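Local coordinates for protein 3-keto-5-aminohexanoate cleavage enzyme (PDB 3E49) that probably cleaves beta-keto acids such as 3-keto-5-aminohexanoate, with a zinc ion held in a TIM barrel, at residues A46-L51 against D80-L85; M106-S111 against L301-P306. All blocks are in the same frame, centred on the assembly; numbering follows the deposited sequence.

Interaction 1: residues A46-L51 against D80-L85. With ZN (zinc ion), chain E.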
loop_
_atom_site.group_PDB
_atom_site.type_symbol
_atom_site.label_atom_id
_atom_site.label_comp_id
_atom_site.label_asym_id
_atom_site.label_seq_id
_atom_site.Cartn_x
_atom_site.Cartn_y
_atom_site.Cartn_z
ATOM N N ALA A 46 -3.654 32.128 -1.503
ATOM C CA ALA A 46 -3.152 31.383 -2.648
ATOM C C ALA A 46 -1.851 32.006 -3.144
ATOM O O ALA A 46 -1.804 33.212 -3.393
ATOM C CB ALA A 46 -4.162 31.372 -3.775
ATOM N N ALA A 47 -0.800 31.194 -3.245
ATOM C CA ALA A 47 0.498 31.675 -3.726
ATOM C C ALA A 47 0.575 31.451 -5.227
ATOM O O ALA A 47 1.372 32.062 -5.883
ATOM C CB ALA A 47 1.645 30.933 -3.015
ATOM N N VAL A 48 -0.251 30.560 -5.778
ATOM C CA VAL A 48 -0.246 30.257 -7.222
ATOM C C VAL A 48 -1.664 30.270 -7.771
ATOM O O VAL A 48 -2.560 29.647 -7.207
ATOM C CB VAL A 48 0.404 28.852 -7.542
ATOM C CG1 VAL A 48 0.357 28.557 -9.087
ATOM C CG2 VAL A 48 1.878 28.747 -6.955
ATOM N N ILE A 49 -1.853 30.983 -8.881
ATOM C CA ILE A 49 -3.125 31.113 -9.552
ATOM C C ILE A 49 -3.052 30.401 -10.904
ATOM O O ILE A 49 -2.318 30.779 -11.774
ATOM C CB ILE A 49 -3.520 32.620 -9.742
ATOM C CG1 ILE A 49 -3.348 33.394 -8.430
ATOM C CG2 ILE A 49 -4.933 32.734 -10.222
ATOM C CD1 ILE A 49 -4.290 32.935 -7.258
ATOM N N HIS A 50 -3.802 29.312 -11.039
ATOM C CA HIS A 50 -3.840 28.507 -12.244
ATOM C C HIS A 50 -4.987 29.062 -13.100
ATOM O O HIS A 50 -6.169 29.075 -12.677
ATOM C CB HIS A 50 -4.023 27.025 -11.863
ATOM C CG HIS A 50 -4.259 26.115 -13.016
ATOM N ND1 HIS A 50 -3.326 25.206 -13.452
ATOM C CD2 HIS A 50 -5.376 25.867 -13.731
ATOM C CE1 HIS A 50 -3.836 24.495 -14.442
ATOM N NE2 HIS A 50 -5.048 24.940 -14.689
ATOM N N LEU A 51 -4.630 29.475 -14.316
ATOM C CA LEU A 51 -5.522 30.250 -15.192
ATOM C C LEU A 51 -5.872 29.689 -16.539
ATOM O O LEU A 51 -5.021 29.143 -17.260
ATOM C CB LEU A 51 -4.890 31.649 -15.421
ATOM C CG LEU A 51 -4.855 32.555 -14.193
ATOM C CD1 LEU A 51 -3.712 33.571 -14.239
ATOM C CD2 LEU A 51 -6.188 33.233 -13.963
ATOM N N ASP A 80 1.340 39.522 -6.006
ATOM C CA ASP A 80 2.570 38.803 -6.381
ATOM C C ASP A 80 2.331 37.322 -6.585
ATOM O O ASP A 80 3.258 36.579 -6.867
ATOM C CB ASP A 80 3.664 38.984 -5.331
ATOM C CG ASP A 80 4.263 40.367 -5.377
ATOM O OD1 ASP A 80 4.192 40.981 -6.490
ATOM O OD2 ASP A 80 4.806 40.834 -4.331
ATOM N N ALA A 81 1.088 36.883 -6.454
ATOM C CA ALA A 81 0.790 35.495 -6.634
ATOM C C ALA A 81 1.319 35.070 -7.992
ATOM O O ALA A 81 1.171 35.798 -8.978
ATOM C CB ALA A 81 -0.737 35.264 -6.530
ATOM N N VAL A 82 1.939 33.895 -8.063
ATOM C CA VAL A 82 2.472 33.352 -9.308
ATOM C C VAL A 82 1.365 33.012 -10.328
ATOM O O VAL A 82 0.410 32.275 -10.020
ATOM C CB VAL A 82 3.275 32.030 -9.077
ATOM C CG1 VAL A 82 3.921 31.575 -10.380
ATOM C CG2 VAL A 82 4.292 32.166 -7.967
ATOM N N ILE A 83 1.517 33.526 -11.548
ATOM C CA ILE A 83 0.583 33.271 -12.631
ATOM C C ILE A 83 0.978 31.973 -13.350
ATOM O O ILE A 83 2.104 31.793 -13.844
ATOM C CB ILE A 83 0.509 34.486 -13.598
ATOM C CG1 ILE A 83 -0.153 35.640 -12.864
ATOM C CG2 ILE A 83 -0.218 34.122 -14.902
ATOM C CD1 ILE A 83 -0.166 36.935 -13.600
ATOM N N ASN A 84 0.031 31.052 -13.412
ATOM C CA ASN A 84 0.265 29.763 -13.995
ATOM C C ASN A 84 -0.749 29.574 -15.119
ATOM O O ASN A 84 -1.932 29.540 -14.861
ATOM C CB ASN A 84 0.085 28.735 -12.876
ATOM C CG ASN A 84 0.181 27.315 -13.337
ATOM O OD1 ASN A 84 0.241 27.009 -14.534
ATOM N ND2 ASN A 84 0.163 26.400 -12.363
ATOM N N LEU A 85 -0.294 29.498 -16.361
ATOM C CA LEU A 85 -1.204 29.320 -17.509
ATOM C C LEU A 85 -1.341 27.908 -17.981
ATOM O O LEU A 85 -0.361 27.196 -18.089
ATOM C CB LEU A 85 -0.700 30.094 -18.731
ATOM C CG LEU A 85 -0.477 31.585 -18.455
ATOM C CD1 LEU A 85 -0.098 32.278 -19.782
ATOM C CD2 LEU A 85 -1.711 32.204 -17.777
HETATM ZN ZN ZN E . -6.556 23.743 -15.731
HETATM O O HOH W 1 -4.962 22.841 -17.238
HETATM O O HOH W 2 -5.860 21.645 -14.810
#

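Interaction 2: residues M106-S111 against L301-P306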
loop_
_atom_site.group_PDB
_atom_site.type_symbol
_atom_site.label_atom_id
_atom_site.label_comp_id
_atom_site.label_asym_id
_atom_site.label_seq_id
_atom_site.Cartn_x
_atom_site.Cartn_y
_atom_site.Cartn_z
HETATM N N MSE A 106 4.928 33.703 -21.733
HETATM C CA MSE A 106 6.087 33.185 -21.033
HETATM C C MSE A 106 5.947 33.284 -19.528
HETATM O O MSE A 106 6.768 33.907 -18.847
HETATM C CB MSE A 106 7.330 33.931 -21.511
HETATM C CG MSE A 106 7.509 33.762 -22.996
HETATM SE SE MSE A 106 9.016 34.819 -23.669
HETATM C CE MSE A 106 8.708 34.531 -25.489
ATOM N N PRO A 107 4.908 32.643 -18.980
ATOM C CA PRO A 107 4.661 32.708 -17.539
ATOM C C PRO A 107 5.728 31.956 -16.727
ATOM O O PRO A 107 6.492 31.218 -17.278
ATOM C CB PRO A 107 3.276 32.038 -17.416
ATOM C CG PRO A 107 3.242 31.091 -18.511
ATOM C CD PRO A 107 3.954 31.748 -19.652
ATOM N N GLU A 108 5.764 32.165 -15.423
ATOM C CA GLU A 108 6.693 31.465 -14.541
ATOM C C GLU A 108 6.337 29.987 -14.489
ATOM O O GLU A 108 7.199 29.127 -14.368
ATOM C CB GLU A 108 6.584 32.040 -13.139
ATOM C CG GLU A 108 7.234 33.426 -12.979
ATOM C CD GLU A 108 7.144 33.902 -11.581
ATOM O OE1 GLU A 108 8.165 33.802 -10.849
ATOM O OE2 GLU A 108 6.056 34.390 -11.196
ATOM N N LEU A 109 5.039 29.729 -14.554
ATOM C CA LEU A 109 4.514 28.368 -14.542
ATOM C C LEU A 109 3.527 28.166 -15.674
ATOM O O LEU A 109 2.811 29.109 -16.045
ATOM C CB LEU A 109 3.761 28.092 -13.221
ATOM C CG LEU A 109 4.511 27.702 -11.975
ATOM C CD1 LEU A 109 3.570 27.737 -10.732
ATOM C CD2 LEU A 109 5.217 26.342 -12.185
ATOM N N ALA A 110 3.460 26.924 -16.173
ATOM C CA ALA A 110 2.427 26.520 -17.105
ATOM C C ALA A 110 2.011 25.104 -16.705
ATOM O O ALA A 110 2.850 24.334 -16.210
ATOM C CB ALA A 110 2.939 26.533 -18.538
ATOM N N SER A 111 0.746 24.748 -16.902
ATOM C CA SER A 111 0.321 23.395 -16.563
ATOM C C SER A 111 0.746 22.497 -17.702
ATOM O O SER A 111 0.860 22.961 -18.836
ATOM C CB SER A 111 -1.190 23.353 -16.348
ATOM O OG SER A 111 -1.876 23.534 -17.578
ATOM N N LEU A 301 9.742 26.237 -5.698
ATOM C CA LEU A 301 9.544 25.771 -7.073
ATOM C C LEU A 301 10.617 26.146 -8.110
ATOM O O LEU A 301 10.521 25.731 -9.261
ATOM C CB LEU A 301 8.161 26.211 -7.547
ATOM C CG LEU A 301 6.948 25.670 -6.765
ATOM C CD1 LEU A 301 5.633 26.239 -7.317
ATOM C CD2 LEU A 301 6.942 24.144 -6.785
ATOM N N GLY A 302 11.632 26.918 -7.690
ATOM C CA GLY A 302 12.734 27.371 -8.561
ATOM C C GLY A 302 12.242 28.277 -9.682
ATOM O O GLY A 302 12.694 28.155 -10.810
ATOM N N LEU A 303 11.319 29.187 -9.371
ATOM C CA LEU A 303 10.676 30.017 -10.392
ATOM C C LEU A 303 11.515 31.265 -10.788
ATOM O O LEU A 303 12.324 31.749 -10.003
ATOM C CB LEU A 303 9.276 30.403 -9.928
ATOM C CG LEU A 303 8.278 29.229 -9.747
ATOM C CD1 LEU A 303 6.920 29.820 -9.453
ATOM C CD2 LEU A 303 8.236 28.337 -10.972
ATOM N N LYS A 304 11.295 31.762 -12.011
ATOM C CA LYS A 304 12.118 32.859 -12.572
ATOM C C LYS A 304 11.860 34.290 -12.065
ATOM O O LYS A 304 12.714 35.173 -12.227
ATOM C CB LYS A 304 12.071 32.808 -14.090
ATOM C CG LYS A 304 10.731 33.132 -14.722
ATOM C CD LYS A 304 10.826 33.038 -16.241
ATOM C CE LYS A 304 9.465 33.141 -16.874
ATOM N NZ LYS A 304 9.498 33.261 -18.384
ATOM N N GLY A 305 10.720 34.538 -11.429
ATOM C CA GLY A 305 10.433 35.868 -10.900
ATOM C C GLY A 305 9.300 36.551 -11.642
ATOM O O GLY A 305 9.182 36.416 -12.871
ATOM N N PRO A 306 8.489 37.321 -10.899
ATOM C CA PRO A 306 7.259 37.952 -11.376
ATOM C C PRO A 306 7.442 38.962 -12.474
ATOM O O PRO A 306 6.476 39.303 -13.157
ATOM C CB PRO A 306 6.711 38.649 -10.125
ATOM C CG PRO A 306 7.862 38.807 -9.221
ATOM C CD PRO A 306 8.775 37.662 -9.495
HETATM O O HOH W 3 9.863 29.834 -13.832
#

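Interaction 1: residues A46-L51 against D80-L85
The backbone oxygen Asn84 O accepts one hydrogen bond from the neighbouring strand, from Leu51 N at 2.8 Å, and a weaker C-H...O contact from His50 CA at 3.4 Å. Val82 O repeats the pattern two residues earlier on each strand, accepting an almost straight bond (178° at the hydrogen) from Ile49 N at 2.8 Å. In return, Val82 N and Asn84 N donate to Ala47 O and Ile49 O, which sets a parallel register pairing Val48 with Val82 through to Leu51 with Leu85. Strands 48-51 and 82-85 are adjacent staves of the TIM barrel, joined as a beta-alpha-beta unit. Val48, His50, Val82 and Asn84 share the face toward the barrel interior; there Val48 CG1 lies 3.8 Å from Asn84 CB. With CG anti to the backbone N (chi1 172° in His50, 175° in Asn84), the ring and amide extend inward. His50 ND1 and Asn84 ND2 both bond to Glu170 OE1; that bond and zinc at His50 NE2 (2.2 Å) together would hold the ring's rotation. His52, Glu259 and two waters complete the metal site. On the other face Leu51 CD1 meets Ile83 CG2 at 3.6 Å. Ile49, Leu51 and Ala81 also touch helix 31-44.

Interaction 2: residues M106-S111 against L301-P306
Lys304 reaches Met106 from a CG that sits between the backbone N and the carbonyl carbon (chi1 68°), and from there the chain runs fully extended past Glu108. The glutamate, also extended as far as CD, turns its carboxylate by chi3 101° so that OE1 confronts the backbone of Gly305. The two aliphatic stems brush in passing, Glu108 CG lying 3.9 Å from Lys304 CG, while their charged ends go to different partners. Lys304 NZ donates to the backbone oxygen of Met106, a selenomethionine just past the end of helix 95-105, at 2.8 Å; the ammonium stands above that carbonyl plane and is also bonded to Asn165 O. Gly305 N bonds to Glu108 OE1 at 2.7 Å, approaching 36° out of the carboxylate plane. The same oxygen forms a salt bridge with Arg298 of helix 294-301, so a main-chain N-H and a guanidinium share it, which would be expected to favour the ionised carboxylate in this buried setting. Water 3 supplies a further link, donating to Glu108 O at 2.8 Å and accepting from Lys304 N at 3.0 Å. Beside these polar bonds Leu303 crosses Leu109 at about a right angle, with Leu303 CD2 3.8 Å from Leu109 CD2 and 3.6 Å from Glu108 O; Leu109 CD1 touches Leu301 CD1 more loosely. Gly302, at positive phi, ends helix 294-301 in a Schellman motif and starts the turn that delivers Leu303. Leu303 also packs on Val82 and Arg168, near the starts of strands 82-85 and 168-173. The C-terminal segment thus packs across the N-terminal ends of neighbouring strands, at the end of the TIM barrel away from the zinc site.

Following the chain, interaction 1 comes first: residues 46-51 and 80-85 close a loop of 28 residues that carries helices 65-68 and 71-78. Only after that does interaction 2 open at 106-111, and it closes 189 residues later at 301-306, so the two loops lie in series and neither crosses nor encloses the other. Their centres are 9 Å apart, and they meet through strand pairing: Leu85 N and O form probable hydrogen bonds with Leu109 O and Ser111 N. Strands 48-54, 82-85 and 109-113 are therefore successive staves of one barrel wall, against which interaction 2 packs the chain segment following helix 294-301.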